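Local coordinates for VP4 protein (Tellina virus 1, PDB 3P06), which is probably the serine protease that cleaves the viral polyprotein, and was captured here as an intramolecular acyl-enzyme left by cis-cleavage, at residues Thr54-Ser59 / Ala75-Pro80; Glu36-Pro41 / Asp93-Leu98. All coordinates share one frame; numbering follows the deposited sequence.

Following the chain from its N terminus, the loop after strand 21-31 supplies residues 36-41, the first half of interaction 2. Next come strand 45-48 and residues 54-59; a short helix, 64-67, then leads to residues 75-80, which pair with 54-59 within a beta-alpha-beta unit and close interaction 1. Strands 83-84 and 88-92 follow before residues 93-98 return to the 36-41 loop and close interaction 2, so interaction 1 is nested inside the larger loop. The two contacts touch: Pro80 packs on Gln95, Gly57 on Ile38, and Ser59 probably hydrogen-bonds Leu98 and Gln97. Interaction 1 joins neighbouring strands of the mixed sheet; interaction 2 joins two loops near one end of that pair.

Interaction 1: residues Thr54-Ser59 / Ala75-Pro80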
# COMPACT_ATOMS: atom_id res chain seq x y z
N THR A 54 9.84 11.69 1.75
CA THR A 54 10.33 10.83 2.85
C THR A 54 9.31 9.71 3.01
O THR A 54 8.09 10.01 3.10
CB THR A 54 10.40 11.58 4.24
OG1 THR A 54 11.21 12.76 4.14
CG2 THR A 54 11.06 10.67 5.28
N ILE A 55 9.74 8.43 2.98
CA ILE A 55 8.80 7.35 3.12
C ILE A 55 9.20 6.61 4.43
O ILE A 55 10.33 6.10 4.57
CB ILE A 55 8.94 6.40 1.92
CG1 ILE A 55 8.83 7.17 0.56
CG2 ILE A 55 7.92 5.24 1.98
CD1 ILE A 55 9.38 6.36 -0.60
N TYR A 56 8.24 6.46 5.32
CA TYR A 56 8.39 5.78 6.59
C TYR A 56 7.71 4.44 6.55
O TYR A 56 6.77 4.24 5.79
CB TYR A 56 7.70 6.64 7.71
CG TYR A 56 8.19 8.06 7.87
CD1 TYR A 56 9.16 8.37 8.84
CD2 TYR A 56 7.69 9.13 7.04
CE1 TYR A 56 9.60 9.68 9.03
CE2 TYR A 56 8.12 10.48 7.23
CZ TYR A 56 9.08 10.73 8.21
OH TYR A 56 9.55 11.99 8.42
N GLY A 57 8.10 3.54 7.46
CA GLY A 57 7.37 2.30 7.69
C GLY A 57 8.09 1.14 6.96
O GLY A 57 7.62 0.03 6.98
N LEU A 58 9.24 1.41 6.32
CA LEU A 58 10.00 0.41 5.57
C LEU A 58 10.91 -0.42 6.44
O LEU A 58 11.31 0.05 7.49
CB LEU A 58 10.85 1.07 4.48
CG LEU A 58 10.03 2.01 3.61
CD1 LEU A 58 10.92 2.66 2.52
CD2 LEU A 58 8.78 1.29 2.98
N SER A 59 11.32 -1.61 5.97
CA SER A 59 12.27 -2.41 6.72
C SER A 59 13.50 -2.65 5.85
O SER A 59 13.50 -2.22 4.69
CB SER A 59 11.65 -3.72 7.18
OG SER A 59 11.79 -4.69 6.16
N ALA A 75 5.59 13.44 2.46
CA ALA A 75 5.84 12.33 3.41
C ALA A 75 4.80 11.24 3.16
O ALA A 75 3.62 11.56 2.92
CB ALA A 75 5.80 12.83 4.86
N ILE A 76 5.22 9.96 3.15
CA ILE A 76 4.28 8.85 2.99
C ILE A 76 4.68 7.90 4.11
O ILE A 76 5.88 7.70 4.34
CB ILE A 76 4.44 8.11 1.64
CG1 ILE A 76 4.07 8.97 0.42
CG2 ILE A 76 3.60 6.73 1.64
CD1 ILE A 76 2.54 9.19 0.21
N THR A 77 3.72 7.36 4.85
CA THR A 77 4.00 6.33 5.84
C THR A 77 3.22 5.12 5.37
O THR A 77 2.05 5.30 5.05
CB THR A 77 3.49 6.76 7.22
OG1 THR A 77 4.17 7.97 7.56
CG2 THR A 77 3.80 5.63 8.35
N VAL A 78 3.86 3.93 5.30
CA VAL A 78 3.19 2.72 4.89
C VAL A 78 2.83 2.00 6.16
O VAL A 78 3.73 1.67 6.96
CB VAL A 78 4.14 1.90 3.95
CG1 VAL A 78 3.44 0.78 3.34
CG2 VAL A 78 4.55 2.85 2.75
N LEU A 79 1.53 1.79 6.41
CA LEU A 79 1.12 1.20 7.71
C LEU A 79 0.22 0.04 7.41
O LEU A 79 -0.56 0.09 6.47
CB LEU A 79 0.32 2.26 8.54
CG LEU A 79 1.13 3.40 9.16
CD1 LEU A 79 0.19 4.44 9.80
CD2 LEU A 79 2.11 2.87 10.25
N PRO A 80 0.30 -1.01 8.21
CA PRO A 80 -0.72 -2.02 8.08
C PRO A 80 -2.13 -1.51 8.47
O PRO A 80 -2.24 -0.74 9.42
CB PRO A 80 -0.32 -3.05 9.12
CG PRO A 80 0.49 -2.33 10.15
CD PRO A 80 1.18 -1.18 9.38
O HOH W 1 5.06 -0.11 8.47
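With chi1 at -57° the ring of Tyr56 is swung away from its own carbonyl carbon and beside its backbone N, and Thr77 turns OG1 the same way (chi1 -60°); together these bring CD2 of Tyr56 to 3.7 Å from OG1 of Thr77, which approaches the ring obliquely. The two side chains share one face of a parallel strand pair, the two strands of a beta-alpha-beta unit in this peptidase S50 protease. Ala75 is on that face too, its CB meeting the edge of the tyrosine ring at CE2, 4.1 Å away. Gly32 O and Leu34 N, in the loop that follows strand 21-31, both hydrogen-bond the hydroxyl of Thr77, which fixes its position beside the ring.

Three backbone hydrogen bonds stitch the strands: Ile76 N to Thr54 O (2.9 Å), Tyr56 N to Ile76 O (2.8 Å) and Val78 N to Tyr56 O (3.0 Å). Both N-H and C=O of Tyr56 are therefore used on this one side.

On the other face CG2 of Ile55 meets CG2 of Val78 at 4.2 Å. Ile76 there packs against helix 104-111. The chain turns a corner at Gly57, whose positive phi of 100° suits glycine, and the direct pairing gives way to water: one molecule donates to Gly57 O at 3.0 Å and to Val78 O at 2.7 Å.

Interaction 2: residues Glu36-Pro41 / Asp93-Leu98; sequences EHIKNP and DNQPQL
Gln95 reaches across to the 36-41 loop and grips its backbone with both ends of its amide. NE2 of Gln95 donates to His37 O (2.9 Å), with the acceptor close to the amide plane, while OE1 of Gln95 accepts from Lys39 N (2.8 Å). That second bond is nearly straight at the hydrogen, 173°, yet the N-H arrives from above the carbonyl plane. The side chain gets there by staying extended beyond CG (chi2 -175°). NE2 also donates to Pro92 O, so the two bonds it makes and the one at OE1 fix the rotation of this buried amide.

Next along the loop, Asn40 returns the grip. Its CG lies anti to the backbone N (chi1 -177°), which sends ND2 to Gln95 O at 2.9 Å, in a more bent bond tilted out of both planes. CB of Asn40 packs on CB of Gln95 (4.1 Å), and OD1 of Asn40 is taken by Lys42 N, so both ends of this amide are occupied as well.

Toward solvent the contact slackens. The exposed Lys39 lies alongside Asp93, pointing the same way, with its CE 3.4 Å from OD1 of Asp93. NZ bends off, however, and stays 4.8 Å from that oxygen: opposite charges near each other, but no salt bridge. A water accepts from Gln95 N (2.8 Å) and lies near the carbonyl oxygens of Lys39 and Asp93, bridging the two loops on this side.

Strand 75-81 lies against the contact, with Ile38 touching Leu79; Pro96 packs on Phe27 of strand 21-31, and Leu98 begins strand 98-99, an outermost strand of the mixed sheet within this chain.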
# COMPACT_ATOMS: atom_id res chain seq x y z
N GLU A 36 4.98 7.59 14.27
CA GLU A 36 4.72 7.31 15.66
C GLU A 36 3.72 6.13 15.81
O GLU A 36 3.56 5.59 16.89
CB GLU A 36 4.23 8.58 16.38
CG GLU A 36 2.75 8.96 15.98
CD GLU A 36 2.63 9.84 14.65
OE1 GLU A 36 3.67 10.10 13.91
OE2 GLU A 36 1.44 10.28 14.37
N HIS A 37 3.05 5.72 14.74
CA HIS A 37 2.15 4.57 14.80
C HIS A 37 2.79 3.25 14.34
O HIS A 37 2.17 2.17 14.40
CB HIS A 37 0.88 4.89 14.02
CG HIS A 37 0.15 6.07 14.58
ND1 HIS A 37 -0.45 6.05 15.82
CD2 HIS A 37 0.05 7.36 14.14
CE1 HIS A 37 -0.98 7.23 16.08
NE2 HIS A 37 -0.70 8.04 15.07
N ILE A 38 4.07 3.32 13.96
CA ILE A 38 4.80 2.09 13.60
C ILE A 38 5.09 1.31 14.88
O ILE A 38 5.72 1.81 15.79
CB ILE A 38 6.09 2.40 12.84
CG1 ILE A 38 5.75 3.15 11.55
CG2 ILE A 38 6.94 1.08 12.64
CD1 ILE A 38 6.97 3.90 10.94
N LYS A 39 4.58 0.09 15.00
CA LYS A 39 4.86 -0.69 16.24
C LYS A 39 5.67 -1.98 15.99
O LYS A 39 5.80 -2.82 16.87
CB LYS A 39 3.58 -0.96 17.03
CG LYS A 39 2.92 0.34 17.58
CD LYS A 39 2.04 0.10 18.81
CE LYS A 39 1.20 1.31 19.10
NZ LYS A 39 2.12 2.36 19.59
N ASN A 40 6.26 -2.13 14.80
CA ASN A 40 7.17 -3.25 14.56
C ASN A 40 8.59 -2.62 14.49
O ASN A 40 8.83 -1.79 13.62
CB ASN A 40 6.81 -4.07 13.32
CG ASN A 40 7.73 -5.30 13.13
OD1 ASN A 40 8.90 -5.27 13.50
ND2 ASN A 40 7.18 -6.37 12.63
N PRO A 41 9.47 -2.96 15.45
CA PRO A 41 10.81 -2.37 15.48
C PRO A 41 11.70 -2.80 14.25
O PRO A 41 12.79 -2.26 14.06
CB PRO A 41 11.42 -2.89 16.80
CG PRO A 41 10.71 -4.21 17.07
CD PRO A 41 9.27 -3.99 16.51
N ASP A 93 -2.08 -2.89 16.49
CA ASP A 93 -0.87 -2.76 17.28
C ASP A 93 0.09 -3.92 16.91
O ASP A 93 1.28 -3.77 17.00
CB ASP A 93 -1.22 -2.85 18.75
CG ASP A 93 -1.68 -1.52 19.33
OD1 ASP A 93 -1.65 -0.46 18.63
OD2 ASP A 93 -2.06 -1.55 20.53
N ASN A 94 -0.47 -5.06 16.49
CA ASN A 94 0.34 -6.15 16.03
C ASN A 94 0.63 -6.02 14.56
O ASN A 94 -0.24 -6.21 13.73
CB ASN A 94 -0.26 -7.51 16.44
CG ASN A 94 0.11 -7.88 17.90
OD1 ASN A 94 0.84 -8.85 18.14
ND2 ASN A 94 -0.32 -7.06 18.86
N GLN A 95 1.88 -5.68 14.27
CA GLN A 95 2.23 -5.25 12.91
C GLN A 95 3.32 -6.17 12.31
O GLN A 95 4.33 -6.44 12.92
CB GLN A 95 2.74 -3.85 12.96
CG GLN A 95 1.68 -2.89 13.45
CD GLN A 95 2.11 -1.43 13.40
OE1 GLN A 95 3.21 -1.09 12.90
NE2 GLN A 95 1.27 -0.55 13.97
N PRO A 96 3.08 -6.66 11.11
CA PRO A 96 4.12 -7.48 10.46
C PRO A 96 5.22 -6.61 9.79
O PRO A 96 5.04 -5.44 9.41
CB PRO A 96 3.35 -8.23 9.39
CG PRO A 96 2.27 -7.23 8.96
CD PRO A 96 1.86 -6.51 10.27
N GLN A 97 6.38 -7.22 9.63
CA GLN A 97 7.50 -6.57 8.92
C GLN A 97 7.11 -6.41 7.47
O GLN A 97 6.50 -7.33 6.86
CB GLN A 97 8.77 -7.41 9.09
CG GLN A 97 9.96 -6.80 8.35
CD GLN A 97 11.27 -7.62 8.46
OE1 GLN A 97 11.32 -8.62 9.13
NE2 GLN A 97 12.30 -7.15 7.81
N LEU A 98 7.36 -5.22 6.92
CA LEU A 98 7.05 -4.97 5.54
C LEU A 98 8.25 -5.29 4.66
O LEU A 98 9.35 -4.85 4.95
CB LEU A 98 6.73 -3.48 5.35
CG LEU A 98 6.44 -3.08 3.92
CD1 LEU A 98 5.01 -3.65 3.42
CD2 LEU A 98 6.44 -1.59 3.87
O HOH W 2 3.97 -5.38 16.17